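PDB 4DXK: mandelate racemase / muconate lactonizing enzyme family protein from Agrobacterium tumefaciens, which probably acts as a lyase or racemase of the enolase superfamily, working on an unidentified substrate at a metal site inside its barrel domain. Local coordinates for residues A[17-22]-A[29-34]; A[322-327]-A[374-379]. One frame throughout, in Å; residues are numbered along the deposited sequence.

Interaction 1: A[17-22]-A[29-34]; sequences LLWVLV and TGLGET
Trp-19 and Glu-33 face each other in a non-hydrogen-bonded antiparallel pair, and their side chains run side by side in the same direction. The indole NE1 reaches Glu-33 OE1 at 2.8 Å, with a bent N-H...O angle of 135°. The carboxylate offers its anti lone pair, the one away from OE2. Its plane is turned 72° from the indole; OE1 itself lies near the ring edge, tilted from the ring plane. Glu-33 gets there by an extended chain, its CG anti to the backbone N. The same carboxylate also accepts from two amides at the start of helix 323-335, which makes the indole a third donor to it and probably stabilises its negative charge.

The backbone evidence for pairing is six N-H...O bonds, two for each of Leu-18/Thr-34, Val-20/Gly-32 and Val-22/Gly-30. Gly-32 N to Val-20 O is 2.8 Å, whereas the return bond from Val-20 N approaches Gly-32 O from above the carbonyl plane. Short CA-H...O contacts fill the alternate positions, as from Glu-33 CA to Leu-18 O at 3.2 Å.

Apolar contacts gather on the face of Trp-19, Leu-21, Leu-31 and Glu-33. Leu-31 CD1 lies 3.9 Å from Trp-19 CD1 and an equal 3.9 Å from Leu-21 CD1, bridging these two side chains, which project from the same face. The face of Leu-18, Val-20, Val-22 and Thr-34 packs on helices 38-53 and 79-99; on the same face Thr-34 OG1 is hydrogen-bonded to Ser-293 O, outside these helices. With strand axes 4.5 Å apart at 156°, the pair forms a beta hairpin in the antiparallel sheet of the enolase-superfamily N-terminal capping domain.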
loop_
_atom_site.group_PDB
_atom_site.type_symbol
_atom_site.label_atom_id
_atom_site.label_comp_id
_atom_site.label_asym_id
_atom_site.label_seq_id
_atom_site.Cartn_x
_atom_site.Cartn_y
_atom_site.Cartn_z
ATOM N N LEU A 17 3.816 -41.343 18.489
ATOM C CA LEU A 17 2.371 -41.442 18.341
ATOM C C LEU A 17 1.605 -41.340 19.654
ATOM O O LEU A 17 2.031 -41.878 20.683
ATOM C CB LEU A 17 2.004 -42.750 17.635
ATOM C CG LEU A 17 2.095 -42.665 16.112
ATOM C CD1 LEU A 17 2.147 -44.045 15.475
ATOM C CD2 LEU A 17 0.927 -41.878 15.549
ATOM N N LEU A 18 0.460 -40.673 19.609
ATOM C CA LEU A 18 -0.463 -40.650 20.729
ATOM C C LEU A 18 -1.869 -40.869 20.207
ATOM O O LEU A 18 -2.286 -40.197 19.257
ATOM C CB LEU A 18 -0.408 -39.301 21.454
ATOM C CG LEU A 18 -1.371 -39.176 22.638
ATOM C CD1 LEU A 18 -0.984 -40.145 23.743
ATOM C CD2 LEU A 18 -1.441 -37.767 23.184
ATOM N N TRP A 19 -2.603 -41.794 20.824
ATOM C CA TRP A 19 -4.035 -41.929 20.569
ATOM C C TRP A 19 -4.829 -41.393 21.744
ATOM O O TRP A 19 -4.436 -41.548 22.913
ATOM C CB TRP A 19 -4.425 -43.378 20.241
ATOM C CG TRP A 19 -3.774 -43.798 18.982
ATOM C CD1 TRP A 19 -4.219 -43.558 17.714
ATOM C CD2 TRP A 19 -2.505 -44.442 18.850
ATOM N NE1 TRP A 19 -3.324 -44.056 16.798
ATOM C CE2 TRP A 19 -2.254 -44.593 17.471
ATOM C CE3 TRP A 19 -1.556 -44.916 19.764
ATOM C CZ2 TRP A 19 -1.093 -45.200 16.982
ATOM C CZ3 TRP A 19 -0.408 -45.516 19.278
ATOM C CH2 TRP A 19 -0.187 -45.656 17.902
ATOM N N VAL A 20 -5.938 -40.738 21.426
ATOM C CA VAL A 20 -6.862 -40.228 22.426
ATOM C C VAL A 20 -8.206 -40.873 22.152
ATOM O O VAL A 20 -8.739 -40.775 21.037
ATOM C CB VAL A 20 -6.985 -38.693 22.327
ATOM C CG1 VAL A 20 -8.061 -38.165 23.281
ATOM C CG2 VAL A 20 -5.649 -38.029 22.607
ATOM N N LEU A 21 -8.751 -41.544 23.157
ATOM C CA LEU A 21 -10.040 -42.222 23.033
ATOM C C LEU A 21 -11.043 -41.545 23.947
ATOM O O LEU A 21 -10.802 -41.377 25.149
ATOM C CB LEU A 21 -9.928 -43.713 23.357
ATOM C CG LEU A 21 -9.257 -44.576 22.284
ATOM C CD1 LEU A 21 -7.749 -44.428 22.307
ATOM C CD2 LEU A 21 -9.651 -46.035 22.433
ATOM N N VAL A 22 -12.155 -41.120 23.366
ATOM C CA VAL A 22 -13.184 -40.401 24.097
ATOM C C VAL A 22 -14.362 -41.348 24.311
ATOM O O VAL A 22 -15.052 -41.733 23.358
ATOM C CB VAL A 22 -13.629 -39.142 23.324
ATOM C CG1 VAL A 22 -14.730 -38.417 24.083
ATOM C CG2 VAL A 22 -12.449 -38.205 23.101
ATOM N N THR A 29 -17.251 -44.915 21.479
ATOM C CA THR A 29 -15.908 -44.431 21.766
ATOM C C THR A 29 -15.284 -43.831 20.516
ATOM O O THR A 29 -15.175 -44.498 19.486
ATOM C CB THR A 29 -15.004 -45.558 22.278
ATOM O OG1 THR A 29 -15.579 -46.113 23.467
ATOM C CG2 THR A 29 -13.613 -45.040 22.607
ATOM N N GLY A 30 -14.879 -42.568 20.595
ATOM C CA GLY A 30 -14.234 -41.914 19.471
ATOM C C GLY A 30 -12.728 -42.056 19.548
ATOM O O GLY A 30 -12.141 -41.998 20.634
ATOM N N LEU A 31 -12.104 -42.237 18.387
ATOM C CA LEU A 31 -10.657 -42.375 18.291
ATOM C C LEU A 31 -10.023 -41.180 17.596
ATOM O O LEU A 31 -10.437 -40.797 16.496
ATOM C CB LEU A 31 -10.318 -43.656 17.525
ATOM C CG LEU A 31 -8.847 -43.938 17.210
ATOM C CD1 LEU A 31 -8.008 -44.084 18.470
ATOM C CD2 LEU A 31 -8.747 -45.187 16.346
ATOM N N GLY A 32 -9.028 -40.586 18.245
ATOM C CA GLY A 32 -8.237 -39.521 17.653
ATOM C C GLY A 32 -6.758 -39.828 17.806
ATOM O O GLY A 32 -6.375 -40.777 18.486
ATOM N N GLU A 33 -5.916 -38.996 17.204
ATOM C CA GLU A 33 -4.492 -39.275 17.112
ATOM C C GLU A 33 -3.738 -37.985 16.881
ATOM O O GLU A 33 -4.252 -37.073 16.242
ATOM C CB GLU A 33 -4.253 -40.232 15.935
ATOM C CG GLU A 33 -2.845 -40.771 15.731
ATOM C CD GLU A 33 -2.749 -41.509 14.401
ATOM O OE1 GLU A 33 -2.966 -42.748 14.359
ATOM O OE2 GLU A 33 -2.520 -40.828 13.378
ATOM N N THR A 34 -2.512 -37.921 17.378
ATOM C CA THR A 34 -1.588 -36.869 16.990
ATOM C C THR A 34 -0.164 -37.424 17.026
ATOM O O THR A 34 0.042 -38.607 17.309
ATOM C CB THR A 34 -1.778 -35.575 17.827
ATOM O OG1 THR A 34 -0.985 -34.525 17.262
ATOM C CG2 THR A 34 -1.378 -35.792 19.269
#

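Interaction 2: A[322-327]-A[374-379]; sequences GPVVLC and AGLGME
Met-378 lays its thioether against the first turn of helix 323-335, within the enolase-type C-terminal barrel domain, where the helix meets the loop after strand 367-369. The tight part of the contact centres on this sulfur. Met-378 SD comes within 3.5 Å of Cys-327 CB, and Val-324 CG2 approaches the same SD at 4.1 Å, so the sulfur is flanked by residues three positions apart on the helix. Beyond it the chain bends at chi3 (-63°), carrying the methyl CE back to Pro-323, 3.9 Å from its CB. Met-378 thereby spans Pro-323, Val-324 and Cys-327, three residues of the helix's opening, just over one turn.

Leu-376 adds a second contact. Its CD1 touches Val-324 CG1 at 3.9 Å, the two side chains crossing at about a right angle, and both residues also rest on Leu-31 of strand 30-35. The loop reaches this position through a type II' turn from Ala-374 to Gly-377, closed by a weak 3.2 Å bond from Gly-377 N to Ala-374 O.

The looser side is the outer part of the loop: Ala-374, Gly-377 and Glu-379 are partly exposed and make no contact with 322-327, in contrast to the five buried residues that do the touching. The two segments bury 246 Å² between them. Leu-376 O is bonded by His-331 NE2, one helical turn beyond Cys-327. The thiol, with SG anti to the backbone N (chi1 -180°), extends toward that same carbonyl, and Cys-327 SG stops 3.2 Å from Leu-376 O.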
loop_
_atom_site.group_PDB
_atom_site.type_symbol
_atom_site.label_atom_id
_atom_site.label_comp_id
_atom_site.label_asym_id
_atom_site.label_seq_id
_atom_site.Cartn_x
_atom_site.Cartn_y
_atom_site.Cartn_z
ATOM N N GLY A 322 0.580 -41.124 11.634
ATOM C CA GLY A 322 -0.159 -42.302 12.059
ATOM C C GLY A 322 -1.344 -42.643 11.164
ATOM O O GLY A 322 -1.753 -41.846 10.304
ATOM N N PRO A 323 -1.929 -43.830 11.373
ATOM C CA PRO A 323 -3.003 -44.307 10.492
ATOM C C PRO A 323 -4.307 -43.532 10.677
ATOM O O PRO A 323 -5.063 -43.371 9.721
ATOM C CB PRO A 323 -3.180 -45.774 10.908
ATOM C CG PRO A 323 -2.645 -45.843 12.310
ATOM C CD PRO A 323 -1.522 -44.849 12.359
ATOM N N VAL A 324 -4.585 -43.065 11.889
ATOM C CA VAL A 324 -5.827 -42.321 12.113
ATOM C C VAL A 324 -5.772 -40.965 11.402
ATOM O O VAL A 324 -6.740 -40.549 10.769
ATOM C CB VAL A 324 -6.148 -42.162 13.615
ATOM C CG1 VAL A 324 -7.347 -41.256 13.822
ATOM C CG2 VAL A 324 -6.370 -43.518 14.254
ATOM N N VAL A 325 -4.635 -40.283 11.491
ATOM C CA VAL A 325 -4.473 -39.030 10.757
ATOM C C VAL A 325 -4.580 -39.261 9.253
ATOM O O VAL A 325 -5.237 -38.489 8.564
ATOM C CB VAL A 325 -3.178 -38.274 11.144
ATOM C CG1 VAL A 325 -2.868 -37.140 10.160
ATOM C CG2 VAL A 325 -3.326 -37.716 12.536
ATOM N N LEU A 326 -3.967 -40.319 8.735
ATOM C CA LEU A 326 -4.129 -40.615 7.317
ATOM C C LEU A 326 -5.607 -40.804 6.967
ATOM O O LEU A 326 -6.106 -40.250 5.980
ATOM C CB LEU A 326 -3.311 -41.842 6.916
ATOM C CG LEU A 326 -3.542 -42.328 5.481
ATOM C CD1 LEU A 326 -3.116 -41.285 4.447
ATOM C CD2 LEU A 326 -2.821 -43.643 5.224
ATOM N N CYS A 327 -6.318 -41.567 7.787
ATOM C CA CYS A 327 -7.710 -41.851 7.506
ATOM C C CYS A 327 -8.595 -40.601 7.587
ATOM O O CYS A 327 -9.363 -40.305 6.667
ATOM C CB CYS A 327 -8.221 -42.938 8.448
ATOM S SG CYS A 327 -9.929 -43.339 8.149
ATOM N N ALA A 374 -19.061 -46.100 9.541
ATOM C CA ALA A 374 -19.396 -44.849 10.202
ATOM C C ALA A 374 -18.177 -44.234 10.884
ATOM O O ALA A 374 -17.247 -44.937 11.299
ATOM C CB ALA A 374 -20.501 -45.092 11.210
ATOM N N GLY A 375 -18.180 -42.911 11.017
ATOM C CA GLY A 375 -17.060 -42.218 11.630
ATOM C C GLY A 375 -15.824 -42.337 10.757
ATOM O O GLY A 375 -15.888 -42.125 9.539
ATOM N N LEU A 376 -14.697 -42.673 11.381
ATOM C CA LEU A 376 -13.451 -42.908 10.650
ATOM C C LEU A 376 -13.531 -44.137 9.764
ATOM O O LEU A 376 -12.919 -44.179 8.697
ATOM C CB LEU A 376 -12.294 -43.129 11.628
ATOM C CG LEU A 376 -11.860 -41.962 12.504
ATOM C CD1 LEU A 376 -11.043 -42.478 13.693
ATOM C CD2 LEU A 376 -11.044 -40.970 11.677
ATOM N N GLY A 377 -14.244 -45.155 10.239
ATOM C CA GLY A 377 -14.209 -46.474 9.622
ATOM C C GLY A 377 -13.079 -47.344 10.166
ATOM O O GLY A 377 -12.656 -48.303 9.513
ATOM N N MET A 378 -12.585 -47.019 11.359
ATOM C CA MET A 378 -11.545 -47.832 11.974
ATOM C C MET A 378 -11.539 -47.650 13.478
ATOM O O MET A 378 -11.987 -46.626 13.995
ATOM C CB MET A 378 -10.176 -47.427 11.432
ATOM C CG MET A 378 -9.702 -46.131 12.061
ATOM S SD MET A 378 -8.550 -45.082 11.186
ATOM C CE MET A 378 -7.097 -46.082 11.048
ATOM N N GLU A 379 -11.054 -48.684 14.170
ATOM C CA GLU A 379 -10.861 -48.680 15.618
ATOM C C GLU A 379 -9.438 -49.169 15.912
ATOM O O GLU A 379 -8.775 -49.694 15.023
ATOM C CB GLU A 379 -11.873 -49.616 16.290
ATOM C CG GLU A 379 -13.317 -49.099 16.345
ATOM C CD GLU A 379 -14.017 -49.082 14.988
ATOM O OE1 GLU A 379 -13.845 -50.043 14.206
ATOM O OE2 GLU A 379 -14.748 -48.106 14.706
#

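Overall arrangement
Interaction 1 precedes interaction 2 along the chain, and their centres are about 10 Å apart on the same side of the chain's centre. The first lies in the N-terminal capping domain, the second in the C-terminal barrel domain, yet they touch directly. Glu-33 of strand 30-35, an outermost strand of the antiparallel sheet within this chain, points its carboxylate at the start of helix 323-335; OE2 is 2.9 Å from Val-325 N and OE1 3.0 Å from Val-324 N, both hydrogen bonds. Asp-93 of helix 79-99 provides a second tie, accepting from Leu-31 N and Leu-376 N. Capping sheet and barrel are thus joined by polar bonds as well as by apolar packing.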